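Long-range contact in GCN5-related N-acetyltransferase (Anabaena variabilis, PDB 2OZG), which binds coenzyme A and probably transfers acetyl groups to amines, perhaps those of aminoglycosides, as a GCN5-related N-acetyltransferase: residues Leu66-Met79 and Ala175-Ile188. Residues are numbered along the deposited sequence; the frame is centred on the assembly and turned at random.
Sequences LPMGQWWGGQRVPM and AQLTHGYLDRHPAI. With ACT (acetate ion), chain B.
Gly69 and Asp183 form an antiparallel hydrogen-bonded pair where the short strand 182-183 lies along the beta hairpin of strands 58-72 and 75-87, whose type I' turn runs from Trp72 to Gln75. The pairing joins the chain after helix 165-177, which leads into a second GNAT-family region, to the hairpin of the GNAT region that binds coenzyme A. Asp183 N reaches Gly69 O at 2.6 Å, Gly69 N returns a longer bond to Asp183 O, and beyond the two-residue bridge Trp71 N and O still bond to Tyr181 O and Gly180 N. Trp71, its CG anti to the carbonyl carbon (chi1 -62°), lays one indole face over Ala175 and Gln176: Gln176 CB stands 4.0 Å from the centroid of the six-membered ring, while Ala175 CB touches CD1. Arg76 CB lies over the rim of the opposite face. With an alanine in place of Trp71, a gap is likely to open between helix 165-177 and the hairpin, leaving Ala175 CB and the Gln176 methylenes without their apolar partner. At the turn, Gln176 NE2 meets a lone pair of Gly74 O in the carbonyl plane, 2.9 Å away, and Gly73 N points into the ring plane of His179 at ND1. The edge of Trp72 meets the face of that imidazole in a T-shaped stack (planes at 88°), and Gly180 CA packs over the Trp72 six-membered ring. At the other end Leu66 CD2 sits over the centre of the His185 ring, whose ND1 caps helix 186-192 through Ala187 N. Arg76 NE makes a salt bridge with Asp183 OD2 at 2.8 Å, coming from the anti side and somewhat out of the carboxylate plane; its NH1 and, weakly, NH2 bind an acetate probably from the crystallisation liquor, and the guanidinium charge is thus probably shared between Asp183 and that anion in the crystal.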
# COMPACT_ATOMS: atom_id res chain seq x y z
N LEU A 66 0.57 -40.32 0.23
CA LEU A 66 1.75 -40.43 -0.68
C LEU A 66 2.84 -41.28 -0.04
O LEU A 66 3.59 -40.81 0.83
CB LEU A 66 2.32 -39.03 -1.05
CG LEU A 66 1.28 -38.08 -1.65
CD1 LEU A 66 1.89 -36.72 -2.03
CD2 LEU A 66 0.62 -38.67 -2.88
N PRO A 67 2.85 -42.57 -0.40
CA PRO A 67 3.87 -43.41 0.15
C PRO A 67 5.20 -43.15 -0.48
O PRO A 67 5.38 -43.36 -1.68
CB PRO A 67 3.37 -44.85 -0.12
CG PRO A 67 2.01 -44.72 -0.70
CD PRO A 67 1.88 -43.32 -1.19
N MSE A 68 6.15 -42.71 0.33
CA MSE A 68 7.46 -42.39 -0.20
C MSE A 68 8.53 -42.56 0.88
O MSE A 68 8.52 -43.54 1.59
CB MSE A 68 7.41 -40.97 -0.76
CG MSE A 68 7.00 -39.93 0.22
SE MSE A 68 7.09 -38.12 -0.43
CE MSE A 68 5.54 -37.43 0.48
N GLY A 69 9.49 -41.66 0.94
CA GLY A 69 10.53 -41.76 1.93
C GLY A 69 10.96 -40.38 2.33
O GLY A 69 10.67 -39.38 1.64
N GLN A 70 11.70 -40.34 3.44
CA GLN A 70 12.25 -39.09 3.96
C GLN A 70 13.66 -39.40 4.48
O GLN A 70 13.86 -40.41 5.16
CB GLN A 70 11.39 -38.54 5.10
CG GLN A 70 11.61 -37.08 5.31
CD GLN A 70 10.61 -36.43 6.17
OE1 GLN A 70 9.99 -37.07 7.02
NE2 GLN A 70 10.51 -35.08 6.04
N TRP A 71 14.61 -38.51 4.18
CA TRP A 71 15.99 -38.71 4.61
C TRP A 71 16.30 -38.12 6.01
O TRP A 71 16.31 -36.91 6.16
CB TRP A 71 16.93 -38.17 3.54
CG TRP A 71 16.81 -38.86 2.22
CD1 TRP A 71 16.02 -38.46 1.17
CD2 TRP A 71 17.47 -40.06 1.77
NE1 TRP A 71 16.14 -39.32 0.13
CE2 TRP A 71 17.01 -40.32 0.46
CE3 TRP A 71 18.41 -40.92 2.33
CZ2 TRP A 71 17.49 -41.40 -0.31
CZ3 TRP A 71 18.83 -42.01 1.60
CH2 TRP A 71 18.39 -42.24 0.30
N TRP A 72 16.54 -38.99 7.01
CA TRP A 72 16.85 -38.56 8.38
C TRP A 72 18.20 -39.18 8.76
O TRP A 72 18.36 -40.41 8.72
CB TRP A 72 15.75 -39.03 9.38
CG TRP A 72 14.37 -38.42 9.12
CD1 TRP A 72 13.26 -39.01 8.52
CD2 TRP A 72 14.02 -37.05 9.34
NE1 TRP A 72 12.22 -38.09 8.46
CE2 TRP A 72 12.69 -36.88 8.95
CE3 TRP A 72 14.72 -35.96 9.92
CZ2 TRP A 72 12.05 -35.66 9.07
CZ3 TRP A 72 14.11 -34.77 10.00
CH2 TRP A 72 12.79 -34.61 9.58
N GLY A 73 19.14 -38.33 9.12
CA GLY A 73 20.47 -38.71 9.45
C GLY A 73 21.11 -39.51 8.31
O GLY A 73 21.89 -40.40 8.55
N GLY A 74 20.69 -39.22 7.09
CA GLY A 74 21.25 -39.84 5.92
C GLY A 74 20.74 -41.21 5.56
O GLY A 74 21.33 -41.85 4.70
N GLN A 75 19.68 -41.66 6.22
CA GLN A 75 19.05 -42.93 5.93
C GLN A 75 17.65 -42.65 5.44
O GLN A 75 17.00 -41.71 5.91
CB GLN A 75 18.97 -43.75 7.21
CG GLN A 75 20.33 -44.16 7.79
CD GLN A 75 21.14 -45.03 6.86
OE1 GLN A 75 20.64 -46.01 6.30
NE2 GLN A 75 22.38 -44.67 6.67
N ARG A 76 17.18 -43.43 4.49
CA ARG A 76 15.85 -43.24 4.00
C ARG A 76 14.87 -43.96 4.94
O ARG A 76 14.94 -45.17 5.07
CB ARG A 76 15.68 -43.84 2.62
CG ARG A 76 14.35 -43.57 2.00
CD ARG A 76 14.13 -44.62 0.92
NE ARG A 76 12.86 -44.48 0.20
CZ ARG A 76 11.71 -45.08 0.52
NH1 ARG A 76 11.63 -45.94 1.52
NH2 ARG A 76 10.65 -44.88 -0.23
N VAL A 77 13.94 -43.22 5.53
CA VAL A 77 12.93 -43.79 6.36
C VAL A 77 11.62 -43.79 5.56
O VAL A 77 11.24 -42.73 5.03
CB VAL A 77 12.73 -42.92 7.59
CG1 VAL A 77 11.75 -43.53 8.54
CG2 VAL A 77 14.09 -42.65 8.27
N PRO A 78 10.96 -44.95 5.39
CA PRO A 78 9.66 -44.93 4.72
C PRO A 78 8.72 -43.95 5.38
O PRO A 78 8.66 -43.88 6.61
CB PRO A 78 9.15 -46.35 4.88
CG PRO A 78 10.37 -47.20 5.07
CD PRO A 78 11.33 -46.32 5.79
N MSE A 79 8.01 -43.19 4.57
CA MSE A 79 7.18 -42.08 5.05
C MSE A 79 5.95 -41.95 4.22
O MSE A 79 6.01 -42.09 2.99
CB MSE A 79 7.99 -40.80 4.89
CG MSE A 79 7.50 -39.54 5.59
SE MSE A 79 6.31 -38.59 4.43
CE MSE A 79 7.56 -37.43 3.73
N ALA A 175 19.39 -34.90 -1.35
CA ALA A 175 18.33 -35.41 -0.45
C ALA A 175 18.98 -36.20 0.64
O ALA A 175 18.77 -35.96 1.84
CB ALA A 175 17.32 -36.35 -1.24
N GLN A 176 19.84 -37.12 0.24
CA GLN A 176 20.48 -38.00 1.20
C GLN A 176 21.31 -37.20 2.19
O GLN A 176 21.43 -37.59 3.34
CB GLN A 176 21.30 -39.05 0.47
CG GLN A 176 21.87 -40.17 1.37
CD GLN A 176 23.16 -39.78 2.09
OE1 GLN A 176 23.99 -39.08 1.53
NE2 GLN A 176 23.34 -40.28 3.31
N LEU A 177 21.81 -36.04 1.74
CA LEU A 177 22.65 -35.14 2.58
C LEU A 177 21.92 -34.11 3.40
O LEU A 177 22.51 -33.47 4.28
CB LEU A 177 23.65 -34.38 1.68
CG LEU A 177 24.71 -35.22 1.00
CD1 LEU A 177 25.48 -34.41 -0.00
CD2 LEU A 177 25.64 -35.85 2.01
N THR A 178 20.62 -33.97 3.16
CA THR A 178 19.82 -32.96 3.81
C THR A 178 18.78 -33.60 4.73
O THR A 178 17.87 -34.33 4.29
CB THR A 178 19.14 -32.09 2.75
OG1 THR A 178 20.09 -31.73 1.70
CG2 THR A 178 18.58 -30.85 3.39
N HIS A 179 18.96 -33.35 6.01
CA HIS A 179 18.13 -33.88 7.11
C HIS A 179 16.72 -33.31 6.93
O HIS A 179 16.52 -32.06 6.91
CB HIS A 179 18.80 -33.47 8.42
CG HIS A 179 18.32 -34.15 9.67
ND1 HIS A 179 18.36 -35.52 9.85
CD2 HIS A 179 17.94 -33.63 10.87
CE1 HIS A 179 17.97 -35.81 11.07
NE2 HIS A 179 17.70 -34.69 11.72
N GLY A 180 15.78 -34.22 6.62
CA GLY A 180 14.40 -33.83 6.36
C GLY A 180 13.90 -33.89 4.91
O GLY A 180 12.68 -33.82 4.70
N TYR A 181 14.81 -34.04 3.94
CA TYR A 181 14.45 -34.03 2.53
C TYR A 181 13.63 -35.22 2.18
O TYR A 181 13.77 -36.32 2.76
CB TYR A 181 15.67 -33.97 1.56
CG TYR A 181 15.85 -32.72 0.72
CD1 TYR A 181 15.84 -31.44 1.28
CD2 TYR A 181 16.10 -32.82 -0.65
CE1 TYR A 181 16.03 -30.29 0.47
CE2 TYR A 181 16.34 -31.69 -1.44
CZ TYR A 181 16.32 -30.42 -0.87
OH TYR A 181 16.50 -29.30 -1.64
N LEU A 182 12.78 -35.02 1.20
CA LEU A 182 11.95 -36.13 0.73
C LEU A 182 12.69 -37.09 -0.17
O LEU A 182 13.62 -36.68 -0.85
CB LEU A 182 10.82 -35.61 -0.13
CG LEU A 182 9.77 -34.72 0.53
CD1 LEU A 182 8.62 -34.42 -0.49
CD2 LEU A 182 9.25 -35.34 1.80
N ASP A 183 12.32 -38.36 -0.11
CA ASP A 183 12.63 -39.28 -1.22
C ASP A 183 11.27 -39.16 -1.92
O ASP A 183 10.28 -39.72 -1.49
CB ASP A 183 13.01 -40.70 -0.82
CG ASP A 183 13.22 -41.62 -2.04
OD1 ASP A 183 13.02 -41.16 -3.18
OD2 ASP A 183 13.55 -42.79 -1.86
N ARG A 184 11.22 -38.33 -2.95
CA ARG A 184 9.97 -37.96 -3.58
C ARG A 184 9.06 -39.03 -4.23
O ARG A 184 9.49 -39.85 -5.02
CB ARG A 184 10.25 -36.95 -4.68
CG ARG A 184 10.63 -35.57 -4.23
CD ARG A 184 11.17 -34.74 -5.41
NE ARG A 184 11.46 -33.37 -4.97
CZ ARG A 184 12.11 -32.44 -5.66
NH1 ARG A 184 12.59 -32.72 -6.86
NH2 ARG A 184 12.30 -31.23 -5.13
N HIS A 185 7.78 -38.90 -3.95
CA HIS A 185 6.76 -39.66 -4.61
C HIS A 185 6.72 -39.04 -6.00
O HIS A 185 7.02 -37.83 -6.17
CB HIS A 185 5.40 -39.45 -3.91
CG HIS A 185 4.31 -40.32 -4.40
ND1 HIS A 185 3.53 -40.00 -5.51
CD2 HIS A 185 3.82 -41.48 -3.92
CE1 HIS A 185 2.64 -40.95 -5.70
NE2 HIS A 185 2.78 -41.85 -4.74
N PRO A 186 6.43 -39.86 -7.02
CA PRO A 186 6.25 -39.40 -8.38
C PRO A 186 5.38 -38.13 -8.53
O PRO A 186 5.63 -37.32 -9.41
CB PRO A 186 5.65 -40.62 -9.07
CG PRO A 186 6.22 -41.78 -8.34
CD PRO A 186 6.39 -41.33 -6.91
N ALA A 187 4.40 -37.95 -7.64
CA ALA A 187 3.49 -36.81 -7.71
C ALA A 187 4.19 -35.50 -7.46
O ALA A 187 3.74 -34.43 -7.94
CB ALA A 187 2.37 -36.99 -6.65
N ILE A 188 5.26 -35.55 -6.66
CA ILE A 188 6.01 -34.34 -6.32
C ILE A 188 6.73 -33.85 -7.58
O ILE A 188 6.71 -32.68 -7.93
CB ILE A 188 7.08 -34.59 -5.23
CG1 ILE A 188 6.54 -35.32 -3.98
CG2 ILE A 188 7.76 -33.32 -4.86
CD1 ILE A 188 5.58 -34.62 -3.16
C ACT B . 7.97 -46.80 0.78
O ACT B . 8.99 -47.40 1.27
OXT ACT B . 7.94 -46.62 -0.48
CH3 ACT B . 6.81 -46.30 1.62
O HOH W 1 19.54 -36.93 5.59
O HOH W 2 10.06 -42.80 -2.62